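PDB 6CMK: zinc chaperone AztD from Citrobacter koseri, which acts as a periplasmic zinc chaperone, binding zinc at two high-affinity sites and one low-affinity site and handing one ion directly to the solute-binding protein AztC. Local coordinates for residues Q131-Q136 / P174-A179; T259-G264 / V301-D306; A310-V315 / L322-V327. All blocks are in the same frame, centred on the assembly; numbering follows the deposited sequence. Where two conformers were deposited one is given.

Contact 1: residues Q131-Q136 / P174-A179; sequences QGKIAQ and PYDNYA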
loop_
_atom_site.group_PDB
_atom_site.type_symbol
_atom_site.label_atom_id
_atom_site.label_comp_id
_atom_site.label_asym_id
_atom_site.label_seq_id
_atom_site.Cartn_x
_atom_site.Cartn_y
_atom_site.Cartn_z
ATOM N N GLN B 131 1.293 5.999 9.059
ATOM C CA GLN B 131 -0.016 5.343 9.160
ATOM C C GLN B 131 -1.117 6.312 9.596
ATOM O O GLN B 131 -2.127 5.904 10.180
ATOM C CB GLN B 131 0.055 4.145 10.102
ATOM C CG GLN B 131 1.151 3.174 9.718
ATOM C CD GLN B 131 1.271 2.016 10.676
ATOM O OE1 GLN B 131 1.071 2.158 11.888
ATOM N NE2 GLN B 131 1.611 0.860 10.139
ATOM N N GLY B 132 -0.950 7.590 9.273
ATOM C CA GLY B 132 -1.900 8.608 9.646
ATOM C C GLY B 132 -1.636 9.229 10.997
ATOM O O GLY B 132 -2.255 10.249 11.324
ATOM N N LYS B 133 -0.758 8.635 11.799
ATOM C CA LYS B 133 -0.397 9.209 13.091
ATOM C C LYS B 133 0.681 10.258 12.880
ATOM O O LYS B 133 1.639 10.026 12.139
ATOM C CB LYS B 133 0.120 8.128 14.037
ATOM C CG LYS B 133 -0.855 6.976 14.295
ATOM C CD LYS B 133 -0.230 5.948 15.221
ATOM C CE LYS B 133 0.628 4.938 14.450
ATOM N NZ LYS B 133 -0.229 3.903 13.792
ATOM N N ILE B 134 0.542 11.404 13.555
ATOM C CA ILE B 134 1.430 12.553 13.351
ATOM C C ILE B 134 2.048 12.934 14.687
ATOM O O ILE B 134 1.342 13.035 15.691
ATOM C CB ILE B 134 0.671 13.769 12.767
ATOM C CG1 ILE B 134 0.138 13.481 11.361
ATOM C CG2 ILE B 134 1.545 15.034 12.766
ATOM C CD1 ILE B 134 -1.068 14.324 11.017
ATOM N N ALA B 135 3.354 13.188 14.694
ATOM C CA ALA B 135 4.023 13.757 15.860
ATOM C C ALA B 135 4.828 14.954 15.399
ATOM O O ALA B 135 5.733 14.805 14.579
ATOM C CB ALA B 135 4.939 12.739 16.547
ATOM N N GLN B 136 4.502 16.135 15.929
ATOM C CA GLN B 136 5.228 17.361 15.630
ATOM C C GLN B 136 6.030 17.766 16.863
ATOM O O GLN B 136 5.458 17.950 17.945
ATOM C CB GLN B 136 4.269 18.477 15.205
ATOM C CG GLN B 136 4.941 19.828 14.976
ATOM C CD GLN B 136 5.884 19.776 13.793
ATOM O OE1 GLN B 136 5.472 19.451 12.678
ATOM N NE2 GLN B 136 7.149 20.082 14.025
ATOM N N PRO B 174 5.361 8.582 16.388
ATOM C CA PRO B 174 4.043 8.191 16.893
ATOM C C PRO B 174 3.720 6.722 16.657
ATOM O O PRO B 174 3.930 6.196 15.554
ATOM C CB PRO B 174 3.103 9.112 16.116
ATOM C CG PRO B 174 3.770 9.260 14.778
ATOM C CD PRO B 174 5.268 9.205 15.049
ATOM N N TYR B 175 3.228 6.060 17.696
ATOM C CA TYR B 175 2.823 4.655 17.676
ATOM C C TYR B 175 1.379 4.530 18.159
ATOM O O TYR B 175 0.732 5.515 18.506
ATOM C CB TYR B 175 3.801 3.811 18.507
ATOM C CG TYR B 175 5.090 3.659 17.750
ATOM C CD1 TYR B 175 5.188 2.745 16.722
ATOM C CD2 TYR B 175 6.165 4.503 17.981
ATOM C CE1 TYR B 175 6.321 2.623 15.980
ATOM C CE2 TYR B 175 7.310 4.389 17.237
ATOM C CZ TYR B 175 7.384 3.446 16.227
ATOM O OH TYR B 175 8.513 3.326 15.450
ATOM N N ASP B 176 0.849 3.309 18.128
ATOM C CA ASP B 176 -0.506 3.066 18.613
ATOM C C ASP B 176 -0.484 3.088 20.129
ATOM O O ASP B 176 0.106 2.202 20.755
ATOM C CB ASP B 176 -1.032 1.730 18.114
ATOM C CG ASP B 176 -1.114 1.664 16.615
ATOM O OD1 ASP B 176 -1.421 2.704 15.990
ATOM O OD2 ASP B 176 -0.876 0.560 16.067
ATOM N N ASN B 177 -1.106 4.107 20.712
ATOM C CA ASN B 177 -1.250 4.267 22.158
ATOM C C ASN B 177 0.067 4.586 22.852
ATOM O O ASN B 177 0.109 4.602 24.099
ATOM C CB ASN B 177 -1.878 3.015 22.778
ATOM C CG ASN B 177 -3.199 2.652 22.125
ATOM O OD1 ASN B 177 -4.084 3.489 22.008
ATOM N ND2 ASN B 177 -3.317 1.413 21.660
ATOM N N TYR B 178 1.127 4.867 22.088
ATOM C CA TYR B 178 2.463 5.147 22.605
ATOM C C TYR B 178 3.170 6.117 21.666
ATOM O O TYR B 178 2.734 6.353 20.537
ATOM C CB TYR B 178 3.311 3.874 22.729
ATOM C CG TYR B 178 2.773 2.834 23.679
ATOM C CD1 TYR B 178 3.061 2.893 25.035
ATOM C CD2 TYR B 178 1.977 1.795 23.225
ATOM C CE1 TYR B 178 2.570 1.941 25.910
ATOM C CE2 TYR B 178 1.484 0.847 24.088
ATOM C CZ TYR B 178 1.786 0.925 25.429
ATOM O OH TYR B 178 1.298 -0.018 26.294
ATOM N N ALA B 179 4.284 6.669 22.147
ATOM C CA ALA B 179 5.231 7.382 21.306
ATOM C C ALA B 179 6.632 7.030 21.772
ATOM O O ALA B 179 6.836 6.580 22.899
ATOM C CB ALA B 179 5.034 8.901 21.347
HETATM O O HOH W 1 -0.630 0.370 13.482
#
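Ala135 and Pro174 bring their CA atoms to 5.7 Å, yet no backbone hydrogen bond joins the two segments, which meet through side chains and carbonyl oxygens. Residues 133-136 run as a strand, whereas 174-179 fold back on themselves: Tyr175 N bonds to Tyr178 O, and Asp176 and Asn177, with backbone angles close to those of a type II turn, form the bend between them. Pro174 wedges its ring against the strand. Its CD rests on Ala135 CB at 3.9 Å, its CB on Lys133 CB, and its CG comes to 3.5 Å from Lys133 O.

The Lys133 side chain passes by Tyr175 O, 3.5 Å from its CD, and meets that of Asp176 at about a right angle. Lys133 CG stands beside the backbone N (chi1 -58°), and bends at the third and fourth torsions carry the ammonium group to Asp176 OD1, a salt bridge of 2.8 Å in which the nitrogen lies 35° out of the carboxylate plane. The same NZ donates to Gln131 OE1 at 2.9 Å, here in the carbonyl plane and on a lone pair, so two oxygens grip one charge. A water between Gln131 OE1 and Asp176 OD2 lies 2.6 Å from that carboxylate oxygen.

The contact illustrates how neighbouring blades of a beta propeller are joined. Gln131 NE2 also bonds to Asp278 and Gln295 of the second subunit, while Arg130 holds Pro174 O. Strand 133-138 lies between strands 124-130 and 143-148 of one blade; the turn links strands 172-174 and 178-183, the first two of the next.

Contact 2: residues T259-G264 / V301-D306; sequences TSTLIG and VHFVVD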
loop_
_atom_site.group_PDB
_atom_site.type_symbol
_atom_site.label_atom_id
_atom_site.label_comp_id
_atom_site.label_asym_id
_atom_site.label_seq_id
_atom_site.Cartn_x
_atom_site.Cartn_y
_atom_site.Cartn_z
ATOM N N THR B 259 26.185 8.944 11.985
ATOM C CA THR B 259 25.091 9.457 11.179
ATOM C C THR B 259 24.290 10.479 11.975
ATOM O O THR B 259 23.955 10.239 13.143
ATOM C CB THR B 259 24.175 8.312 10.740
ATOM O OG1 THR B 259 24.920 7.397 9.928
ATOM C CG2 THR B 259 22.986 8.847 9.960
ATOM N N SER B 260 23.970 11.603 11.335
ATOM C CA SER B 260 23.095 12.607 11.917
ATOM C C SER B 260 21.869 12.917 11.064
ATOM O O SER B 260 21.033 13.717 11.490
ATOM C CB SER B 260 23.876 13.903 12.183
ATOM O OG SER B 260 24.440 14.424 10.993
ATOM N N THR B 261 21.730 12.310 9.884
ATOM C CA THR B 261 20.574 12.534 9.025
ATOM C C THR B 261 20.272 11.232 8.303
ATOM O O THR B 261 21.200 10.581 7.823
ATOM C CB THR B 261 20.841 13.640 7.990
ATOM O OG1 THR B 261 21.473 14.754 8.630
ATOM C CG2 THR B 261 19.544 14.100 7.336
ATOM N N LEU B 262 18.987 10.864 8.234
ATOM C CA LEU B 262 18.561 9.597 7.652
ATOM C C LEU B 262 17.436 9.782 6.643
ATOM O O LEU B 262 16.601 10.682 6.768
ATOM C CB LEU B 262 18.051 8.623 8.712
ATOM C CG LEU B 262 19.052 8.041 9.688
ATOM C CD1 LEU B 262 18.317 7.551 10.927
ATOM C CD2 LEU B 262 19.847 6.930 9.036
ATOM N N ILE B 263 17.402 8.875 5.664
ATOM C CA ILE B 263 16.247 8.654 4.804
ATOM C C ILE B 263 15.978 7.151 4.767
ATOM O O ILE B 263 16.854 6.329 5.057
ATOM C CB ILE B 263 16.444 9.201 3.371
ATOM C CG1 ILE B 263 17.701 8.604 2.739
ATOM C CG2 ILE B 263 16.513 10.730 3.382
ATOM C CD1 ILE B 263 17.887 8.977 1.283
ATOM N N GLY B 264 14.741 6.802 4.443
ATOM C CA GLY B 264 14.296 5.411 4.455
ATOM C C GLY B 264 13.688 4.976 3.136
ATOM O O GLY B 264 12.912 5.715 2.525
ATOM N N VAL B 301 24.970 17.394 -0.476
ATOM C CA VAL B 301 24.008 18.477 -0.301
ATOM C C VAL B 301 22.651 17.952 0.160
ATOM O O VAL B 301 22.021 18.534 1.046
ATOM C CB VAL B 301 23.867 19.273 -1.619
ATOM C CG1 VAL B 301 22.723 20.295 -1.527
ATOM C CG2 VAL B 301 25.185 19.972 -1.980
ATOM N N HIS B 302 22.185 16.859 -0.440
ATOM C CA HIS B 302 20.850 16.339 -0.163
ATOM C C HIS B 302 20.768 14.898 -0.649
ATOM O O HIS B 302 21.529 14.489 -1.523
ATOM C CB HIS B 302 19.783 17.199 -0.853
ATOM C CG HIS B 302 18.386 16.916 -0.396
ATOM N ND1 HIS B 302 17.348 16.686 -1.274
ATOM C CD2 HIS B 302 17.861 16.819 0.849
ATOM C CE1 HIS B 302 16.236 16.476 -0.584
ATOM N NE2 HIS B 302 16.524 16.551 0.706
ATOM N N PHE B 303 19.851 14.121 -0.073
ATOM C CA PHE B 303 19.551 12.829 -0.668
ATOM C C PHE B 303 18.083 12.476 -0.450
ATOM O O PHE B 303 17.415 13.012 0.438
ATOM C CB PHE B 303 20.501 11.707 -0.176
ATOM C CG PHE B 303 20.680 11.568 1.339
ATOM C CD1 PHE B 303 19.808 12.114 2.266
ATOM C CD2 PHE B 303 21.783 10.858 1.807
ATOM C CE1 PHE B 303 20.028 11.938 3.632
ATOM C CE2 PHE B 303 22.012 10.682 3.155
ATOM C CZ PHE B 303 21.133 11.220 4.073
ATOM N N VAL B 304 17.575 11.609 -1.336
ATOM C CA VAL B 304 16.202 11.109 -1.265
ATOM C C VAL B 304 16.179 9.714 -1.864
ATOM O O VAL B 304 17.041 9.346 -2.666
ATOM C CB VAL B 304 15.167 11.986 -2.023
ATOM C CG1 VAL B 304 15.168 13.441 -1.553
ATOM C CG2 VAL B 304 15.387 11.914 -3.546
ATOM N N VAL B 305 15.155 8.931 -1.497
ATOM C CA VAL B 305 14.970 7.624 -2.109
ATOM C C VAL B 305 14.042 7.764 -3.312
ATOM O O VAL B 305 13.285 8.727 -3.453
ATOM C CB VAL B 305 14.429 6.567 -1.111
ATOM C CG1 VAL B 305 15.306 6.504 0.140
ATOM C CG2 VAL B 305 12.962 6.825 -0.748
ATOM N N ASP B 306 14.114 6.791 -4.210
ATOM C CA ASP B 306 13.163 6.715 -5.307
ATOM C C ASP B 306 12.007 5.840 -4.840
ATOM O O ASP B 306 12.217 4.644 -4.589
ATOM C CB ASP B 306 13.807 6.140 -6.557
ATOM C CG ASP B 306 12.929 6.293 -7.799
ATOM O OD1 ASP B 306 11.700 6.056 -7.715
ATOM O OD2 ASP B 306 13.475 6.631 -8.872
#
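Asn274 OD1 takes the backbone N-H groups of both Ser260 and Thr261, the second of which touches Phe303 across the contact. This double grip fixes the chain just where strand 262-264 is about to begin. Thr261 O lies in the plane of the aromatic ring, at its edge, 3.8 Å from Phe303 CZ.

No hydrogen bond crosses between the segments, and side chains fill the gap instead. Ile263 is the bridging residue. Its CD1 methyl sits over a face of Phe303, 4.1 Å from the ring centroid and 26° off the normal, a CH-pi contact, while its CG2 touches CE1 of the same ring at 3.7 Å. Both partners adopt the crowded position between backbone N and carbonyl carbon (Ile263 CG1 at chi1 56°, Phe303 CG at 51°), and this swings Ile263 CG1, and with it CD1, over the ring. Further along, Ile263 CD1 also reaches Val305 CG1 at 3.8 Å, the two side chains sliding past each other in opposite directions. Val305 CG2 in turn packs against Gly264 O at 3.5 Å.

Ser260 O bonds to ND1 of the zinc ligand His216, so this segment probably helps to orient that histidine. Arg300 adds a cation-pi contact to Phe303, and a classic beta bulge at Val301 and His302 faces Phe316. Strands 262-264 and 301-305, nearly parallel and 6.7 Å apart at closest approach, open consecutive propeller blades; each pairs within its own sheet, with strand 271-274 and strand 312-317 respectively.

Contact 3: residues A310-V315 / L322-V327; sequences AKFAYV and LNQIDV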
loop_
_atom_site.group_PDB
_atom_site.type_symbol
_atom_site.label_atom_id
_atom_site.label_comp_id
_atom_site.label_asym_id
_atom_site.label_seq_id
_atom_site.Cartn_x
_atom_site.Cartn_y
_atom_site.Cartn_z
ATOM N N ALA B 310 12.380 1.018 -6.440
ATOM C CA ALA B 310 12.875 0.768 -5.093
ATOM C C ALA B 310 14.365 0.466 -5.025
ATOM O O ALA B 310 14.949 0.589 -3.947
ATOM C CB ALA B 310 12.116 -0.403 -4.464
ATOM N N LYS B 311 14.993 0.038 -6.117
ATOM C CA LYS B 311 16.409 -0.277 -6.034
ATOM C C LYS B 311 17.302 0.962 -6.029
ATOM O O LYS B 311 18.517 0.812 -5.887
ATOM C CB LYS B 311 16.817 -1.190 -7.191
ATOM C CG LYS B 311 16.685 -0.576 -8.568
ATOM C CD LYS B 311 17.471 -1.352 -9.615
ATOM C CE LYS B 311 17.084 -2.820 -9.679
ATOM N NZ LYS B 311 18.284 -3.687 -9.790
ATOM N N PHE B 312 16.746 2.163 -6.171
ATOM C CA PHE B 312 17.550 3.361 -6.375
ATOM C C PHE B 312 17.269 4.422 -5.318
ATOM O O PHE B 312 16.155 4.532 -4.792
ATOM C CB PHE B 312 17.302 3.953 -7.762
ATOM C CG PHE B 312 17.854 3.109 -8.876
ATOM C CD1 PHE B 312 19.212 2.875 -8.964
ATOM C CD2 PHE B 312 17.019 2.544 -9.823
ATOM C CE1 PHE B 312 19.734 2.095 -9.973
ATOM C CE2 PHE B 312 17.534 1.760 -10.840
ATOM C CZ PHE B 312 18.895 1.537 -10.914
ATOM N N ALA B 313 18.308 5.208 -5.024
ATOM C CA ALA B 313 18.191 6.464 -4.296
ATOM C C ALA B 313 19.065 7.484 -5.014
ATOM O O ALA B 313 19.826 7.145 -5.915
ATOM C CB ALA B 313 18.618 6.334 -2.832
ATOM N N TYR B 314 18.946 8.744 -4.624
ATOM C CA TYR B 314 19.708 9.808 -5.270
ATOM C C TYR B 314 20.390 10.689 -4.237
ATOM O O TYR B 314 19.809 11.010 -3.206
ATOM C CB TYR B 314 18.807 10.674 -6.163
ATOM C CG TYR B 314 18.018 9.817 -7.095
ATOM C CD1 TYR B 314 18.648 9.125 -8.117
ATOM C CD2 TYR B 314 16.663 9.634 -6.910
ATOM C CE1 TYR B 314 17.930 8.293 -8.939
ATOM C CE2 TYR B 314 15.941 8.810 -7.724
ATOM C CZ TYR B 314 16.575 8.149 -8.739
ATOM O OH TYR B 314 15.844 7.312 -9.550
ATOM N N VAL B 315 21.633 11.067 -4.527
ATOM C CA VAL B 315 22.384 12.014 -3.709
ATOM C C VAL B 315 22.810 13.168 -4.598
ATOM O O VAL B 315 23.313 12.950 -5.707
ATOM C CB VAL B 315 23.620 11.373 -3.055
ATOM C CG1 VAL B 315 24.186 12.305 -1.981
ATOM C CG2 VAL B 315 23.303 10.015 -2.480
ATOM N N LEU B 322 24.001 15.264 -9.748
ATOM C CA LEU B 322 23.069 14.305 -9.179
ATOM C C LEU B 322 23.664 12.918 -9.364
ATOM O O LEU B 322 24.141 12.593 -10.456
ATOM C CB LEU B 322 21.709 14.413 -9.869
ATOM C CG LEU B 322 20.614 13.502 -9.300
ATOM C CD1 LEU B 322 20.270 13.881 -7.876
ATOM C CD2 LEU B 322 19.382 13.548 -10.176
ATOM N N ASN B 323 23.677 12.118 -8.297
ATOM C CA ASN B 323 24.298 10.799 -8.334
ATOM C C ASN B 323 23.255 9.730 -8.046
ATOM O O ASN B 323 22.514 9.823 -7.065
ATOM C CB ASN B 323 25.449 10.689 -7.331
ATOM C CG ASN B 323 26.450 11.809 -7.463
ATOM O OD1 ASN B 323 27.464 11.661 -8.138
ATOM N ND2 ASN B 323 26.184 12.936 -6.801
ATOM N N GLN B 324 23.203 8.727 -8.909
ATOM C CA GLN B 324 22.294 7.599 -8.759
ATOM C C GLN B 324 22.944 6.548 -7.866
ATOM O O GLN B 324 24.057 6.089 -8.148
ATOM C CB GLN B 324 21.970 7.022 -10.136
ATOM C CG GLN B 324 20.992 5.870 -10.123
ATOM C CD GLN B 324 20.855 5.240 -11.496
ATOM O OE1 GLN B 324 21.829 4.742 -12.066
ATOM N NE2 GLN B 324 19.650 5.274 -12.039
ATOM N N ILE B 325 22.263 6.178 -6.784
ATOM C CA ILE B 325 22.724 5.127 -5.885
ATOM C C ILE B 325 21.986 3.840 -6.216
ATOM O O ILE B 325 20.758 3.769 -6.086
ATOM C CB ILE B 325 22.490 5.489 -4.412
ATOM C CG1 ILE B 325 23.122 6.836 -4.076
ATOM C CG2 ILE B 325 23.024 4.376 -3.517
ATOM C CD1 ILE B 325 24.603 6.907 -4.373
ATOM N N ASP B 326 22.744 2.812 -6.589
ATOM C CA ASP B 326 22.220 1.449 -6.717
ATOM C C ASP B 326 22.348 0.810 -5.343
ATOM O O ASP B 326 23.443 0.429 -4.919
ATOM C CB ASP B 326 22.981 0.677 -7.785
ATOM C CG ASP B 326 22.459 -0.735 -7.977
ATOM O OD1 ASP B 326 21.863 -1.305 -7.036
ATOM O OD2 ASP B 326 22.648 -1.279 -9.084
ATOM N N VAL B 327 21.221 0.717 -4.639
ATOM C CA VAL B 327 21.233 0.340 -3.230
ATOM C C VAL B 327 21.656 -1.114 -3.055
ATOM O O VAL B 327 22.376 -1.455 -2.111
ATOM C CB VAL B 327 19.852 0.620 -2.607
ATOM C CG1 VAL B 327 19.805 0.184 -1.162
ATOM C CG2 VAL B 327 19.537 2.108 -2.707
HETATM O O HOH W 2 17.046 6.119 -11.569
#
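Val315 O is held by two donors of Asn323: the backbone N at 2.7 Å, nearly along the C=O axis, and ND2 at 3.1 Å, from 45° above the carbonyl plane. Asn323 CG stands beside its own backbone N (chi1 -52°), which turns the amide back across the strand pair; Thr317 and Ser335 hold its two ends. Ala313 and Ile325, a hydrogen-bonded antiparallel pair, bond N to O both ways, and Val327 N closes the pairing on Lys311 O at 3.0 Å.

The Gln324 amide lies flat on Phe312, its plane 11° from that of the ring and NE2 3.8 Å above the ring centre. Lys311 CG lies over the opposite face, toward its rim. Gln324 OE1 accepts from Ser333 and Gln334, while a water accepts from NE2 and donates to Tyr314 OH at 2.6 Å, itself bonded to Asp306. Tyr314 CB meets Leu322 CD1, and on the other face Val315 CG2 crosses Ile325 CG1 at 3.6 Å, with Ala313 CB beside Ile325 CB.

The hairpin of strands 312-317 and 321-326 is stitched along these residues by main-chain bonds, while amides bonded at both ends let polar side chains be buried, one stacked on an aromatic ring.

In the fold
The three contacts sample a beta propeller at different levels. Contact 3 lies within one blade, a largely buried antiparallel hairpin built on backbone hydrogen bonds. Contacts 1 and 2 each join consecutive blades, and neither has a backbone bond across it: contact 1, also buried, combines a proline wedge with a salt bridge, whereas contact 2, nearer the centre of the chain and more open to the surface, relies on apolar and CH-pi packing. Contacts 2 and 3 share a sheet, strand 300-305 pairing with strand 312-317 through Val304 O and Tyr314 N. Contact 1 stands apart, its centre about 29 Å from that of contact 3, on the opposite side of the chain's centre.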